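Local coordinates for protein O-methyltransferase family 2 (Planctopirus limnophila, PDB 5I2H) that probably transfers methyl groups from S-adenosyl-L-methionine to hydroxyl groups of small molecules, and binds the flavone apigenin, at residues 37-42 and 112-117; 328-331 and 337-340. All blocks are in the same frame, centred on the assembly; numbering follows the deposited sequence.

Interaction 1 of 2, residues 37-42 and 112-117. With EDO (1,2-ethanediol), chain D.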
ATOM      1  N   VAL A  37       8.164  10.020  -9.711  1.00 12.69           N
ATOM      2  CA  VAL A  37       9.542  10.457  -9.478  1.00 15.47           C
ATOM      3  C   VAL A  37      10.428  10.112 -10.662  1.00 17.05           C
ATOM      4  O   VAL A  37      11.159  10.972 -11.195  1.00 20.67           O
ATOM      5  CB  VAL A  37      10.093   9.815  -8.186  1.00 16.02           C
ATOM      6  CG1 VAL A  37      11.628  10.037  -8.055  1.00 17.34           C
ATOM      7  CG2 VAL A  37       9.356  10.319  -6.976  1.00 13.87           C
ATOM      8  N   ALA A  38      10.415   8.835 -11.077  1.00 16.74           N
ATOM      9  CA  ALA A  38      11.481   8.340 -11.945  1.00 18.07           C
ATOM     10  C   ALA A  38      11.155   8.397 -13.429  1.00 20.21           C
ATOM     11  O   ALA A  38      12.085   8.404 -14.245  1.00 24.48           O
ATOM     12  CB  ALA A  38      11.846   6.903 -11.572  1.00 17.29           C
ATOM     13  N   HIS A  39       9.883   8.419 -13.810  1.00 18.39           N
ATOM     14  CA  HIS A  39       9.521   8.432 -15.228  1.00 19.04           C
ATOM     15  C   HIS A  39       8.937   9.748 -15.702  1.00 20.29           C
ATOM     16  O   HIS A  39       9.253  10.194 -16.817  1.00 22.79           O
ATOM     17  CB  HIS A  39       8.509   7.320 -15.529  1.00 17.37           C
ATOM     18  CG  HIS A  39       9.072   5.944 -15.384  1.00 17.82           C
ATOM     19  ND1 HIS A  39       9.649   5.270 -16.435  1.00 21.88           N
ATOM     20  CD2 HIS A  39       9.185   5.131 -14.306  1.00 17.87           C
ATOM     21  CE1 HIS A  39      10.064   4.083 -16.019  1.00 20.73           C
ATOM     22  NE2 HIS A  39       9.805   3.981 -14.728  1.00 19.39           N
ATOM     23  N   LEU A  40       8.056  10.361 -14.919  1.00 16.95           N
ATOM     24  CA  LEU A  40       7.281  11.498 -15.399  1.00 18.34           C
ATOM     25  C   LEU A  40       7.823  12.833 -14.920  1.00 18.50           C
ATOM     26  O   LEU A  40       7.379  13.865 -15.404  1.00 21.19           O
ATOM     27  CB  LEU A  40       5.801  11.347 -14.976  1.00 19.59           C
ATOM     28  CG  LEU A  40       5.146  10.074 -15.557  1.00 22.72           C
ATOM     29  CD1 LEU A  40       3.777   9.805 -14.959  1.00 27.17           C
ATOM     30  CD2 LEU A  40       5.068  10.101 -17.099  1.00 24.71           C
ATOM     31  N   HIS A  41       8.762  12.845 -13.981  1.00 19.45           N
ATOM     32  CA  HIS A  41       9.393  14.083 -13.516  1.00 22.89           C
ATOM     33  C   HIS A  41       8.388  15.064 -12.903  1.00 19.02           C
ATOM     34  O   HIS A  41       8.618  16.280 -12.935  1.00 18.20           O
ATOM     35  CB  HIS A  41      10.168  14.822 -14.625  1.00 29.36           C
ATOM     36  CG  HIS A  41      10.797  13.952 -15.676  1.00 34.07           C
ATOM     37  ND1 HIS A  41      12.015  13.329 -15.503  1.00 36.39           N
ATOM     38  CD2 HIS A  41      10.409  13.670 -16.948  1.00 34.35           C
ATOM     39  CE1 HIS A  41      12.337  12.675 -16.609  1.00 36.28           C
ATOM     40  NE2 HIS A  41      11.377  12.863 -17.500  1.00 34.97           N
ATOM     41  N   VAL A  42       7.288  14.553 -12.316  1.00 16.80           N
ATOM     42  CA  VAL A  42       6.202  15.414 -11.829  1.00 16.37           C
ATOM     43  C   VAL A  42       6.715  16.467 -10.852  1.00 15.42           C
ATOM     44  O   VAL A  42       6.337  17.645 -10.923  1.00 15.85           O
ATOM     45  CB  VAL A  42       5.101  14.560 -11.180  1.00 18.25           C
ATOM     46  CG1 VAL A  42       4.022  15.441 -10.592  1.00 20.56           C
ATOM     47  CG2 VAL A  42       4.517  13.650 -12.209  1.00 19.19           C
ATOM     48  N   LEU A 112      14.230   3.071  -6.779  1.00 19.03           N
ATOM     49  CA  LEU A 112      14.519   1.640  -6.708  1.00 21.41           C
ATOM     50  C   LEU A 112      13.380   0.794  -7.248  1.00 18.46           C
ATOM     51  O   LEU A 112      13.591  -0.384  -7.569  1.00 20.15           O
ATOM     52  CB  LEU A 112      14.800   1.231  -5.267  1.00 23.52           C
ATOM     53  CG  LEU A 112      16.119   1.781  -4.723  1.00 25.56           C
ATOM     54  CD1 LEU A 112      16.188   1.587  -3.225  1.00 27.08           C
ATOM     55  CD2 LEU A 112      17.289   1.089  -5.410  1.00 26.90           C
ATOM     56  N   ALA A 113      12.182   1.356  -7.339  1.00 15.45           N
ATOM     57  CA  ALA A 113      11.037   0.654  -7.896  1.00 14.23           C
ATOM     58  C   ALA A 113      10.726   1.080  -9.320  1.00 14.23           C
ATOM     59  O   ALA A 113       9.686   0.677  -9.854  1.00 15.44           O
ATOM     60  CB  ALA A 113       9.802   0.868  -7.010  1.00 14.96           C
ATOM     61  N   ALA A 114      11.597   1.882  -9.950  1.00 15.65           N
ATOM     62  CA  ALA A 114      11.250   2.489 -11.241  1.00 16.32           C
ATOM     63  C   ALA A 114      11.061   1.448 -12.339  1.00 18.14           C
ATOM     64  O   ALA A 114      10.366   1.700 -13.329  1.00 18.79           O
ATOM     65  CB  ALA A 114      12.338   3.476 -11.667  1.00 18.37           C
ATOM     66  N   GLN A 115      11.702   0.300 -12.213  1.00 18.14           N
ATOM     67  CA  GLN A 115      11.683  -0.699 -13.264  1.00 18.12           C
ATOM     68  C   GLN A 115      10.901  -1.932 -12.869  1.00 17.45           C
ATOM     69  O   GLN A 115      10.973  -2.949 -13.568  1.00 18.27           O
ATOM     70  CB  GLN A 115      13.111  -1.071 -13.650  1.00 20.26           C
ATOM     71  CG  GLN A 115      13.889   0.143 -14.162  1.00 25.67           C
ATOM     72  CD  GLN A 115      13.328   0.639 -15.477  1.00 30.35           C
ATOM     73  OE1 GLN A 115      13.039  -0.154 -16.360  1.00 33.85           O
ATOM     74  NE2 GLN A 115      13.120   1.938 -15.593  1.00 32.56           N
ATOM     75  N   SER A 116      10.160  -1.875 -11.762  1.00 17.15           N
ATOM     76  CA  SER A 116       9.301  -2.995 -11.422  1.00 16.54           C
ATOM     77  C   SER A 116       8.215  -3.146 -12.488  1.00 16.24           C
ATOM     78  O   SER A 116       7.807  -2.178 -13.140  1.00 17.25           O
ATOM     79  CB  SER A 116       8.667  -2.802 -10.048  1.00 16.45           C
ATOM     80  OG  SER A 116       7.571  -1.892 -10.135  1.00 18.47           O
ATOM     81  N   ALA A 117       7.764  -4.382 -12.680  1.00 15.13           N
ATOM     82  CA  ALA A 117       6.723  -4.629 -13.676  1.00 16.14           C
ATOM     83  C   ALA A 117       5.481  -3.785 -13.388  1.00 15.81           C
ATOM     84  O   ALA A 117       4.866  -3.234 -14.312  1.00 16.83           O
ATOM     85  CB  ALA A 117       6.375  -6.120 -13.713  1.00 17.85           C
TER
HETATM   86  C1  EDO D 502       8.243  -7.276 -10.669  1.00 39.79           C
HETATM   87  O1  EDO D 502       9.125  -6.399 -11.368  1.00 37.20           O
HETATM   88  C2  EDO D 502       8.390  -7.173  -9.164  1.00 41.10           C
HETATM   89  O2  EDO D 502       7.665  -6.007  -8.737  1.00 42.70           O

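Interaction 2 of 2, residues 328-331 and 337-340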
ATOM      1  N   ARG A 328     -12.506   5.939 -14.125  1.00 10.18           N
ATOM      2  CA  ARG A 328     -11.811   6.228 -12.880  1.00  9.51           C
ATOM      3  C   ARG A 328     -12.895   6.438 -11.829  1.00 10.25           C
ATOM      4  O   ARG A 328     -14.093   6.429 -12.148  1.00 11.78           O
ATOM      5  CB  ARG A 328     -10.917   7.466 -13.015  1.00 10.66           C
ATOM      6  CG  ARG A 328     -11.713   8.764 -13.386  1.00 10.61           C
ATOM      7  CD  ARG A 328     -10.931  10.022 -12.885  1.00 10.86           C
ATOM      8  NE  ARG A 328     -11.452  11.292 -13.391  1.00 11.35           N
ATOM      9  CZ  ARG A 328     -12.259  12.114 -12.725  1.00 11.71           C
ATOM     10  NH1 ARG A 328     -12.659  11.826 -11.477  1.00 10.93           N
ATOM     11  NH2 ARG A 328     -12.693  13.229 -13.319  1.00 13.36           N
ATOM     12  N   ALA A 329     -12.478   6.614 -10.563  1.00  7.73           N
ATOM     13  CA  ALA A 329     -13.465   7.040  -9.571  1.00  7.23           C
ATOM     14  C   ALA A 329     -13.866   8.481  -9.853  1.00 10.28           C
ATOM     15  O   ALA A 329     -13.049   9.290 -10.320  1.00 11.87           O
ATOM     16  CB  ALA A 329     -12.910   6.918  -8.145  1.00  8.27           C
ATOM     17  N   TYR A 330     -15.131   8.794  -9.555  1.00  9.00           N
ATOM     18  CA  TYR A 330     -15.700  10.120  -9.763  1.00  9.59           C
ATOM     19  C   TYR A 330     -16.206  10.689  -8.434  1.00 11.41           C
ATOM     20  O   TYR A 330     -16.402   9.952  -7.462  1.00 10.79           O
ATOM     21  CB  TYR A 330     -16.847  10.076 -10.806  1.00  9.04           C
ATOM     22  CG  TYR A 330     -16.358   9.727 -12.188  1.00  9.20           C
ATOM     23  CD1 TYR A 330     -15.567  10.626 -12.917  1.00 10.63           C
ATOM     24  CD2 TYR A 330     -16.676   8.502 -12.785  1.00  9.32           C
ATOM     25  CE1 TYR A 330     -15.110  10.311 -14.216  1.00 10.73           C
ATOM     26  CE2 TYR A 330     -16.237   8.193 -14.059  1.00 10.45           C
ATOM     27  CZ  TYR A 330     -15.450   9.099 -14.773  1.00 11.74           C
ATOM     28  OH  TYR A 330     -15.001   8.778 -16.038  1.00 12.26           O
ATOM     29  N   SER A 331     -16.441  12.013  -8.400  1.00 12.04           N
ATOM     30  CA  SER A 331     -16.980  12.678  -7.217  1.00 12.74           C
ATOM     31  C   SER A 331     -18.513  12.757  -7.283  1.00 12.35           C
ATOM     32  O   SER A 331     -19.121  12.567  -8.334  1.00 12.48           O
ATOM     33  CB  SER A 331     -16.428  14.103  -7.086  1.00 13.91           C
ATOM     34  OG  SER A 331     -16.894  14.875  -8.199  1.00 13.25           O
ATOM     35  N   GLY A 337     -23.559  16.165 -12.028  1.00 17.50           N
ATOM     36  CA  GLY A 337     -23.535  16.779 -13.347  1.00 17.85           C
ATOM     37  C   GLY A 337     -24.246  15.937 -14.389  1.00 16.47           C
ATOM     38  O   GLY A 337     -25.073  16.442 -15.149  1.00 18.57           O
ATOM     39  N   TRP A 338     -23.982  14.622 -14.394  1.00 15.40           N
ATOM     40  CA  TRP A 338     -24.643  13.737 -15.347  1.00 15.35           C
ATOM     41  C   TRP A 338     -26.122  13.595 -15.031  1.00 14.37           C
ATOM     42  O   TRP A 338     -26.953  13.535 -15.945  1.00 15.69           O
ATOM     43  CB  TRP A 338     -23.967  12.364 -15.360  1.00 15.13           C
ATOM     44  CG  TRP A 338     -22.566  12.444 -15.849  1.00 14.73           C
ATOM     45  CD1 TRP A 338     -22.104  13.214 -16.887  1.00 14.82           C
ATOM     46  CD2 TRP A 338     -21.420  11.789 -15.291  1.00 14.28           C
ATOM     47  NE1 TRP A 338     -20.765  13.047 -17.029  1.00 15.34           N
ATOM     48  CE2 TRP A 338     -20.308  12.194 -16.053  1.00 14.48           C
ATOM     49  CE3 TRP A 338     -21.231  10.875 -14.242  1.00 13.93           C
ATOM     50  CZ2 TRP A 338     -19.021  11.736 -15.794  1.00 13.13           C
ATOM     51  CZ3 TRP A 338     -19.957  10.441 -13.979  1.00 14.11           C
ATOM     52  CH2 TRP A 338     -18.859  10.865 -14.756  1.00 13.25           C
ATOM     53  N   ILE A 339     -26.457  13.514 -13.742  1.00 14.83           N
ATOM     54  CA  ILE A 339     -27.846  13.437 -13.307  1.00 14.46           C
ATOM     55  C   ILE A 339     -28.614  14.655 -13.793  1.00 16.47           C
ATOM     56  O   ILE A 339     -29.701  14.535 -14.387  1.00 16.46           O
ATOM     57  CB  ILE A 339     -27.895  13.292 -11.772  1.00 14.17           C
ATOM     58  CG1 ILE A 339     -27.395  11.891 -11.379  1.00 14.38           C
ATOM     59  CG2 ILE A 339     -29.309  13.506 -11.254  1.00 14.19           C
ATOM     60  CD1 ILE A 339     -26.983  11.775  -9.948  1.00 14.74           C
ATOM     61  N   ALA A 340     -28.045  15.848 -13.564  1.00 17.99           N
ATOM     62  CA  ALA A 340     -28.697  17.095 -13.968  1.00 19.61           C
ATOM     63  C   ALA A 340     -28.772  17.223 -15.482  1.00 20.94           C
ATOM     64  O   ALA A 340     -29.727  17.810 -16.011  1.00 24.47           O
ATOM     65  CB  ALA A 340     -27.951  18.302 -13.385  1.00 20.86           C
TER

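Interaction 1 of 2, residues 37-42 and 112-117
In the N-terminal helical part of the protein, where helix 26-39 belongs to the dimerisation family region, the last part of this helix meets the loop before helix 117-128 through a histidine-to-carbonyl bond: NE2 of His39 donates to the backbone O of Ala114 over 2.7 Å. The bond is nearly straight, with an N-H...O angle of 173°, and the oxygen lies in the plane of the imidazole at its edge. Seen from the acceptor, the donor makes a C=O...N angle of 134° and sits somewhat out of the carbonyl plane. CG stands anti to the carbonyl carbon (chi1 -67°), which carries the imidazole from the backbone across to the loop.

Beside this bond the methyl groups of Ala38 and Ala114 press together, CB to CB 3.5 Å, a tight contact that the small side chains permit; their CA atoms are 5.9 Å apart. The Gln115 chain, bent at chi2, brings its amide NE2 to 3.8 Å from CE1 of His39, where it meets the ring obliquely.

The type I turn from Ala113 to Ser116 shapes the loop and leads directly into helix 117-128, with Ser116 as N-cap. An ethanediol, probably from the crystallisation liquor, accepts a 2.8 Å hydrogen bond at O1 from the backbone N of Ala117. Histidine suits its place by offering an N-H to the carbonyl while packing against Leu120 and Val123 of helix 117-128. Across the dimer interface Ala113 meets Phe24 of the second subunit and Ala117 meets its counterpart there.

Interaction 2 of 2, residues 328-331 and 337-340
Tyr330 and Trp338 both set CG anti to the carbonyl carbon, with chi1 of -67° and -64°, and these torsions direct the two aromatic side chains toward each other. The result is a T-shaped stack: the indole presents the edge of its six-membered ring to the face of the phenol, with planes at 87° and ring centroids 4.9 Å apart. CH2 of Trp338 forms the point of the T, 3.5 Å above the Tyr330 ring plane and over its centre, so that it is about equally far from the ring carbons, CG among them at 3.8 Å. CZ3 follows beside it, 4.0 Å from CD2 of Tyr330. An aromatic C-H directed into a pi face is a favourable electrostatic pairing, and the long indole lets a residue on the helix reach back to the preceding loop.

The contact closes a short loop-to-helix connection in the Rossmann-like methyltransferase domain, where Ser331 is the N-cap of helix 332-341. Cys280 of helix 277-289 touches both aromatic rings. The hydroxyl of Tyr330 hydrogen-bonds to the backbone O of Trp275, giving the polar end of this buried ring a partner. CD1 of Tyr330 lies 3.4 Å above the guanidinium plane of Arg328, offset toward its rim. NH1 of Arg328 donates to O of Ala329 at 2.8 Å, and its NH2 forms a salt bridge with Glu334 of helix 332-341.

Overall arrangement
Interactions 1 and 2 follow one another along the chain and join different parts of it: the first lies in the N-terminal helical region that faces the second subunit, the second in the Rossmann-like domain. Their centres are 31 Å apart and their nearest atoms about 15 Å, so the two do not meet. Neither touches bound apigenin or includes a residue of its pocket. In interaction 1 the side chain of Gln115 is about 10 Å from one bound apigenin. In interaction 2 the side chain of Tyr330 is about 11 Å from another bound apigenin. Residues 328-331 follow helix 312-324, which contributes Tyr317 and Leu324 to the pocket. Leu112 packs on Leu161 of the second subunit, which lines that subunit's flavone pocket.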